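Local coordinates for elastase inhibitor AFUEI (PDB 3W0E), which inhibits serine elastases, blocking the Aspergillus fumigatus enzyme non-competitively at nanomolar concentration and also acting on human leukocyte elastase, at residues P2-K7 and L29-I34; Q55-E58 and I62-A65. All blocks are in the same frame, centred on the assembly; numbering follows the deposited sequence.

Contact 1: P2-K7 and L29-I34; sequences PATCEK and LQSNPI
Cys-5, in the first turns of helix 2-15, and Ser-31, in the irregular segment that leads from helix 23-28 to strand 34-37, approach each other most closely along the two backbones, with their CA atoms 5.4 Å apart. The helix is already regular here: Glu-6 N bonds to Pro-2 O and Lys-7 N to Ala-3 O. Ser-31 OG makes the closest approach to the helix, lying 3.2 Å from Cys-5 CA and 3.9 Å from Cys-5 CB. Its first torsion of -70° sets OG opposite its own carbonyl carbon, which carries it out to the helix surface. There the hydroxyl is hydrogen-bonded to Glu-8 OE1, one turn beyond Thr-4, while OE2 of the same carboxylate takes the backbone N of Gln-30, so one acidic side chain of the helix grips two successive residues of the loop. Thr-4 adds its methyl: CG2 sits 3.8 Å from Ser-31 OG and 4.0 Å from Ser-31 CA, a van der Waals contact beside the polar one. Further out, the side chain of Gln-30 only skirts Thr-4. Cys-5 SG forms the disulfide with Cys-67, and both Cys-5 and Ser-31 touch Leu-52. The contact thus packs the N-terminal helix and the loop into strand 34-37 against the sheet of an I78-family inhibitor of the CI-2 clan, where that disulfide joins the two chain ends.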
ATOM      1  N   PRO A   2      -1.163  -3.353 -13.811  1.00 37.93           N
ATOM      2  CA  PRO A   2      -0.735  -3.854 -12.491  1.00 33.80           C
ATOM      3  C   PRO A   2       0.639  -4.546 -12.449  1.00 42.73           C
ATOM      4  O   PRO A   2       1.320  -4.468 -11.418  1.00 37.62           O
ATOM      5  CB  PRO A   2      -1.841  -4.844 -12.119  1.00 39.05           C
ATOM      6  CG  PRO A   2      -3.039  -4.370 -12.866  1.00 30.83           C
ATOM      7  CD  PRO A   2      -2.526  -3.802 -14.157  1.00 33.50           C
ATOM      8  N   ALA A   3       1.039  -5.211 -13.532  1.00 36.73           N
ATOM      9  CA  ALA A   3       2.313  -5.931 -13.552  1.00 42.13           C
ATOM     10  C   ALA A   3       3.474  -4.966 -13.363  1.00 42.52           C
ATOM     11  O   ALA A   3       4.316  -5.146 -12.482  1.00 38.27           O
ATOM     12  CB  ALA A   3       2.474  -6.692 -14.854  1.00 42.15           C
ATOM     13  N   THR A   4       3.510  -3.945 -14.211  1.00 39.62           N
ATOM     14  CA  THR A   4       4.529  -2.920 -14.127  1.00 40.92           C
ATOM     15  C   THR A   4       4.424  -2.143 -12.804  1.00 36.13           C
ATOM     16  O   THR A   4       5.447  -1.774 -12.217  1.00 37.50           O
ATOM     17  CB  THR A   4       4.462  -1.978 -15.354  1.00 43.66           C
ATOM     18  OG1 THR A   4       5.752  -1.406 -15.599  1.00 46.31           O
ATOM     19  CG2 THR A   4       3.440  -0.868 -15.141  1.00 40.14           C
ATOM     20  N   CYS A   5       3.202  -1.919 -12.320  1.00 30.47           N
ATOM     21  CA  CYS A   5       3.025  -1.230 -11.041  1.00 31.17           C
ATOM     22  C   CYS A   5       3.695  -1.973  -9.881  1.00 36.42           C
ATOM     23  O   CYS A   5       4.408  -1.369  -9.076  1.00 31.97           O
ATOM     24  CB  CYS A   5       1.548  -0.997 -10.723  1.00 29.84           C
ATOM     25  SG  CYS A   5       1.263  -0.035  -9.184  1.00 31.93           S
ATOM     26  N   GLU A   6       3.459  -3.281  -9.798  1.00 37.86           N
ATOM     27  CA  GLU A   6       3.973  -4.089  -8.695  1.00 34.44           C
ATOM     28  C   GLU A   6       5.483  -4.259  -8.786  1.00 36.29           C
ATOM     29  O   GLU A   6       6.175  -4.305  -7.763  1.00 37.60           O
ATOM     30  CB  GLU A   6       3.284  -5.459  -8.668  1.00 40.97           C
ATOM     31  CG  GLU A   6       3.138  -6.060  -7.283  1.00 39.17           C
ATOM     32  CD  GLU A   6       2.316  -5.189  -6.336  1.00 46.80           C
ATOM     33  OE1 GLU A   6       2.904  -4.624  -5.384  1.00 46.75           O
ATOM     34  OE2 GLU A   6       1.081  -5.078  -6.534  1.00 45.67           O
ATOM     35  N   LYS A   7       5.984  -4.365 -10.016  1.00 33.78           N
ATOM     36  CA  LYS A   7       7.414  -4.445 -10.261  1.00 36.64           C
ATOM     37  C   LYS A   7       8.103  -3.176  -9.778  1.00 34.56           C
ATOM     38  O   LYS A   7       9.085  -3.238  -9.032  1.00 33.82           O
ATOM     39  CB  LYS A   7       7.692  -4.619 -11.754  1.00 35.63           C
ATOM     40  CG  LYS A   7       7.507  -6.023 -12.301  1.00 42.48           C
ATOM     41  CD  LYS A   7       8.032  -6.076 -13.732  1.00 47.58           C
ATOM     42  CE  LYS A   7       8.176  -7.502 -14.246  1.00 47.87           C
ATOM     43  NZ  LYS A   7       8.841  -7.523 -15.585  1.00 47.43           N
ATOM     44  N   LEU A  29       9.855   6.068 -14.065  1.00 29.88           N
ATOM     45  CA  LEU A  29       8.776   5.120 -13.784  1.00 32.44           C
ATOM     46  C   LEU A  29       7.772   5.048 -14.936  1.00 33.00           C
ATOM     47  O   LEU A  29       7.340   6.076 -15.468  1.00 35.89           O
ATOM     48  CB  LEU A  29       8.067   5.482 -12.479  1.00 27.14           C
ATOM     49  CG  LEU A  29       8.967   5.413 -11.247  1.00 26.31           C
ATOM     50  CD1 LEU A  29       8.308   6.123 -10.061  1.00 25.51           C
ATOM     51  CD2 LEU A  29       9.290   3.961 -10.897  1.00 34.07           C
ATOM     52  N   GLN A  30       7.407   3.828 -15.320  1.00 31.47           N
ATOM     53  CA  GLN A  30       6.511   3.611 -16.454  1.00 35.56           C
ATOM     54  C   GLN A  30       5.055   3.372 -16.025  1.00 33.66           C
ATOM     55  O   GLN A  30       4.148   3.343 -16.857  1.00 27.88           O
ATOM     56  CB  GLN A  30       7.022   2.439 -17.301  1.00 37.21           C
ATOM     57  CG  GLN A  30       8.543   2.459 -17.504  1.00 44.86           C
ATOM     58  CD  GLN A  30       9.128   1.077 -17.786  1.00 55.51           C
ATOM     59  OE1 GLN A  30       8.485   0.232 -18.417  1.00 54.24           O
ATOM     60  NE2 GLN A  30      10.350   0.840 -17.310  1.00 48.97           N
ATOM     61  N   SER A  31       4.803   3.238 -14.732  1.00 31.10           N
ATOM     62  CA  SER A  31       3.443   3.044 -14.245  1.00 26.49           C
ATOM     63  C   SER A  31       2.544   4.206 -14.605  1.00 24.21           C
ATOM     64  O   SER A  31       2.990   5.314 -14.685  1.00 27.62           O
ATOM     65  CB  SER A  31       3.410   2.834 -12.735  1.00 26.59           C
ATOM     66  OG  SER A  31       3.941   1.594 -12.355  1.00 31.15           O
ATOM     67  N   ASN A  32       1.267   3.933 -14.794  1.00 24.38           N
ATOM     68  CA  ASN A  32       0.294   4.978 -15.053  1.00 29.26           C
ATOM     69  C   ASN A  32      -1.085   4.568 -14.528  1.00 28.30           C
ATOM     70  O   ASN A  32      -1.643   3.612 -14.995  1.00 27.67           O
ATOM     71  CB  ASN A  32       0.239   5.248 -16.563  1.00 31.82           C
ATOM     72  CG  ASN A  32      -0.633   6.424 -16.922  1.00 37.46           C
ATOM     73  OD1 ASN A  32      -1.001   6.606 -18.070  1.00 44.91           O
ATOM     74  ND2 ASN A  32      -0.986   7.203 -15.946  1.00 36.56           N
ATOM     75  N   PRO A  33      -1.625   5.259 -13.543  1.00 24.09           N
ATOM     76  CA  PRO A  33      -1.130   6.545 -13.059  1.00 25.91           C
ATOM     77  C   PRO A  33      -0.210   6.418 -11.878  1.00 23.92           C
ATOM     78  O   PRO A  33      -0.172   5.372 -11.290  1.00 16.97           O
ATOM     79  CB  PRO A  33      -2.393   7.222 -12.599  1.00 23.42           C
ATOM     80  CG  PRO A  33      -3.289   6.121 -12.256  1.00 25.91           C
ATOM     81  CD  PRO A  33      -3.034   5.060 -13.212  1.00 22.56           C
ATOM     82  N   ILE A  34       0.516   7.489 -11.568  1.00 18.36           N
ATOM     83  CA  ILE A  34       1.366   7.510 -10.378  1.00 16.59           C
ATOM     84  C   ILE A  34       0.853   8.639  -9.481  1.00 16.59           C
ATOM     85  O   ILE A  34       0.614   9.761  -9.951  1.00 17.16           O
ATOM     86  CB  ILE A  34       2.814   7.826 -10.734  1.00 19.42           C
ATOM     87  CG1 ILE A  34       3.432   6.688 -11.545  1.00 19.66           C
ATOM     88  CG2 ILE A  34       3.646   8.059  -9.484  1.00 14.24           C
ATOM     89  CD1 ILE A  34       4.754   7.085 -12.192  1.00 23.30           C
TER

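Contact 2: Q55-E58 and I62-A65; sequences QVNE and IISA
Gln-55 and Val-56 pair antiparallel with segment 62-65, Gln-55 in a hydrogen-bonded pair with Ser-64 and Val-56 in a non-hydrogen-bonded pair with Ile-62. Gln-55 N donates to Ser-64 O at 2.8 Å in a nearly straight bond (169°). Gln-55 O accepts twice, from Ile-63 N at 2.8 Å and, longer and more bent, from Ser-64 N at 3.3 Å. Two residues set against one make a classic beta bulge, here in the hairpin of strands 52-56 and 62-67, with Ile-63 as the extra residue. With chi1 at 62°, Ile-63 CG1 lies between its N and carbonyl carbon and runs back across the neighbouring strand, 3.3 Å from Gln-55 O and 3.8 Å from Gln-55 CG. CD1 continues to Val-56 O, while the other branch, CG2, reaches Asn-57 CB at 4.1 Å. Val-56 and Ile-62 share the face opposite Gln-55 and Ser-64, CG1 to CG1 at 4.4 Å, where Ile-62 also packs on Val-12 of helix 2-15. The extended Gln-55 side chain gives NE2 to Glu-46 O of the second subunit, and Tyr-47 of that subunit packs on Gln-55, Ile-63 and Ser-64. Asn-57 OD1 accepts from Asn-59 N and Glu-61 N, within the turn.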
ATOM      1  N   GLN A  55       5.008   7.140  -1.498  1.00 15.36           N
ATOM      2  CA  GLN A  55       4.749   7.846  -0.262  1.00 17.86           C
ATOM      3  C   GLN A  55       6.041   8.513   0.161  1.00 15.80           C
ATOM      4  O   GLN A  55       7.094   7.857   0.235  1.00 15.80           O
ATOM      5  CB  GLN A  55       4.271   6.872   0.819  1.00 21.52           C
ATOM      6  CG  GLN A  55       3.735   7.564   2.056  1.00 25.81           C
ATOM      7  CD  GLN A  55       2.706   6.730   2.805  1.00 26.89           C
ATOM      8  OE1 GLN A  55       2.490   5.543   2.510  1.00 34.45           O
ATOM      9  NE2 GLN A  55       2.051   7.355   3.772  1.00 29.37           N
ATOM     10  N   VAL A  56       5.969   9.815   0.427  1.00 13.87           N
ATOM     11  CA  VAL A  56       7.161  10.558   0.809  1.00 16.06           C
ATOM     12  C   VAL A  56       6.962  11.163   2.204  1.00 17.00           C
ATOM     13  O   VAL A  56       5.828  11.265   2.712  1.00 14.86           O
ATOM     14  CB  VAL A  56       7.515  11.659  -0.243  1.00 12.60           C
ATOM     15  CG1 VAL A  56       7.819  11.033  -1.612  1.00 13.33           C
ATOM     16  CG2 VAL A  56       6.378  12.676  -0.370  1.00 14.12           C
ATOM     17  N   ASN A  57       8.061  11.531   2.844  1.00 15.50           N
ATOM     18  CA  ASN A  57       7.973  12.321   4.074  1.00 17.14           C
ATOM     19  C   ASN A  57       7.889  13.813   3.789  1.00 18.85           C
ATOM     20  O   ASN A  57       7.737  14.235   2.629  1.00 16.34           O
ATOM     21  CB  ASN A  57       9.129  12.003   5.032  1.00 19.97           C
ATOM     22  CG  ASN A  57      10.492  12.333   4.452  1.00 19.47           C
ATOM     23  OD1 ASN A  57      10.617  13.136   3.516  1.00 16.89           O
ATOM     24  ND2 ASN A  57      11.541  11.711   5.018  1.00 22.07           N
ATOM     25  N   GLU A  58       7.982  14.624   4.841  1.00 14.92           N
ATOM     26  CA  GLU A  58       7.822  16.062   4.675  1.00 18.55           C
ATOM     27  C   GLU A  58       8.934  16.708   3.848  1.00 20.63           C
ATOM     28  O   GLU A  58       8.815  17.863   3.413  1.00 22.36           O
ATOM     29  CB  GLU A  58       7.664  16.738   6.039  1.00 26.95           C
ATOM     30  CG  GLU A  58       6.253  17.292   6.274  1.00 33.84           C
ATOM     31  CD  GLU A  58       5.659  16.853   7.600  1.00 39.50           C
ATOM     32  OE1 GLU A  58       4.608  17.407   7.993  1.00 37.17           O
ATOM     33  OE2 GLU A  58       6.240  15.949   8.249  1.00 38.97           O
ATOM     34  N   ILE A  62      11.507   9.406  -0.219  1.00 15.79           N
ATOM     35  CA  ILE A  62      10.654   8.226  -0.385  1.00 13.63           C
ATOM     36  C   ILE A  62      10.665   7.343   0.853  1.00 16.20           C
ATOM     37  O   ILE A  62      11.742   6.932   1.313  1.00 20.70           O
ATOM     38  CB  ILE A  62      11.084   7.426  -1.627  1.00 17.14           C
ATOM     39  CG1 ILE A  62      11.038   8.347  -2.864  1.00 14.85           C
ATOM     40  CG2 ILE A  62      10.247   6.154  -1.796  1.00 18.84           C
ATOM     41  CD1 ILE A  62      11.550   7.720  -4.134  1.00 24.53           C
ATOM     42  N   ILE A  63       9.475   7.069   1.404  1.00 18.41           N
ATOM     43  CA  ILE A  63       9.374   6.171   2.557  1.00 18.59           C
ATOM     44  C   ILE A  63       8.678   4.863   2.228  1.00 20.01           C
ATOM     45  O   ILE A  63       8.793   3.909   2.993  1.00 21.16           O
ATOM     46  CB  ILE A  63       8.701   6.813   3.796  1.00 17.88           C
ATOM     47  CG1 ILE A  63       7.255   7.217   3.515  1.00 18.88           C
ATOM     48  CG2 ILE A  63       9.522   8.025   4.298  1.00 21.89           C
ATOM     49  CD1 ILE A  63       6.705   8.182   4.567  1.00 22.26           C
ATOM     50  N   SER A  64       7.934   4.823   1.124  1.00 13.39           N
ATOM     51  CA  SER A  64       7.306   3.564   0.721  1.00 20.89           C
ATOM     52  C   SER A  64       6.601   3.662  -0.618  1.00 18.10           C
ATOM     53  O   SER A  64       6.480   4.747  -1.187  1.00 17.90           O
ATOM     54  CB  SER A  64       6.300   3.120   1.782  1.00 20.62           C
ATOM     55  OG  SER A  64       6.000   1.735   1.674  1.00 26.75           O
ATOM     56  N   ALA A  65       6.130   2.518  -1.115  1.00 19.24           N
ATOM     57  CA  ALA A  65       5.342   2.491  -2.350  1.00 18.74           C
ATOM     58  C   ALA A  65       4.397   1.303  -2.323  1.00 21.32           C
ATOM     59  O   ALA A  65       4.723   0.260  -1.761  1.00 24.68           O
ATOM     60  CB  ALA A  65       6.254   2.416  -3.580  1.00 21.61           C
TER

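How the contacts relate
Contact 2 follows contact 1 in sequence, and the chain's centre lies between them; their own centres are about 17 Å apart and their nearest atoms about 6 Å apart, without touching. Helix 2-15 and strands 52-56 and 62-67 connect them. The helix supplies segment 2-7 to contact 1 and lays Val-12 and Lys-13 against the hairpin of contact 2; strand 52-56 supplies Leu-52, which touches Cys-5 and Ser-31, and Gln-55 and Val-56 to contact 2; and strand 62-67 runs from the bulge to Cys-67, the disulfide partner of Cys-5. The second subunit packs on Gln-55, Ile-63 and Ser-64 of contact 2, whereas near contact 1 its Lys-13 touches Glu-6 of segment 2-7.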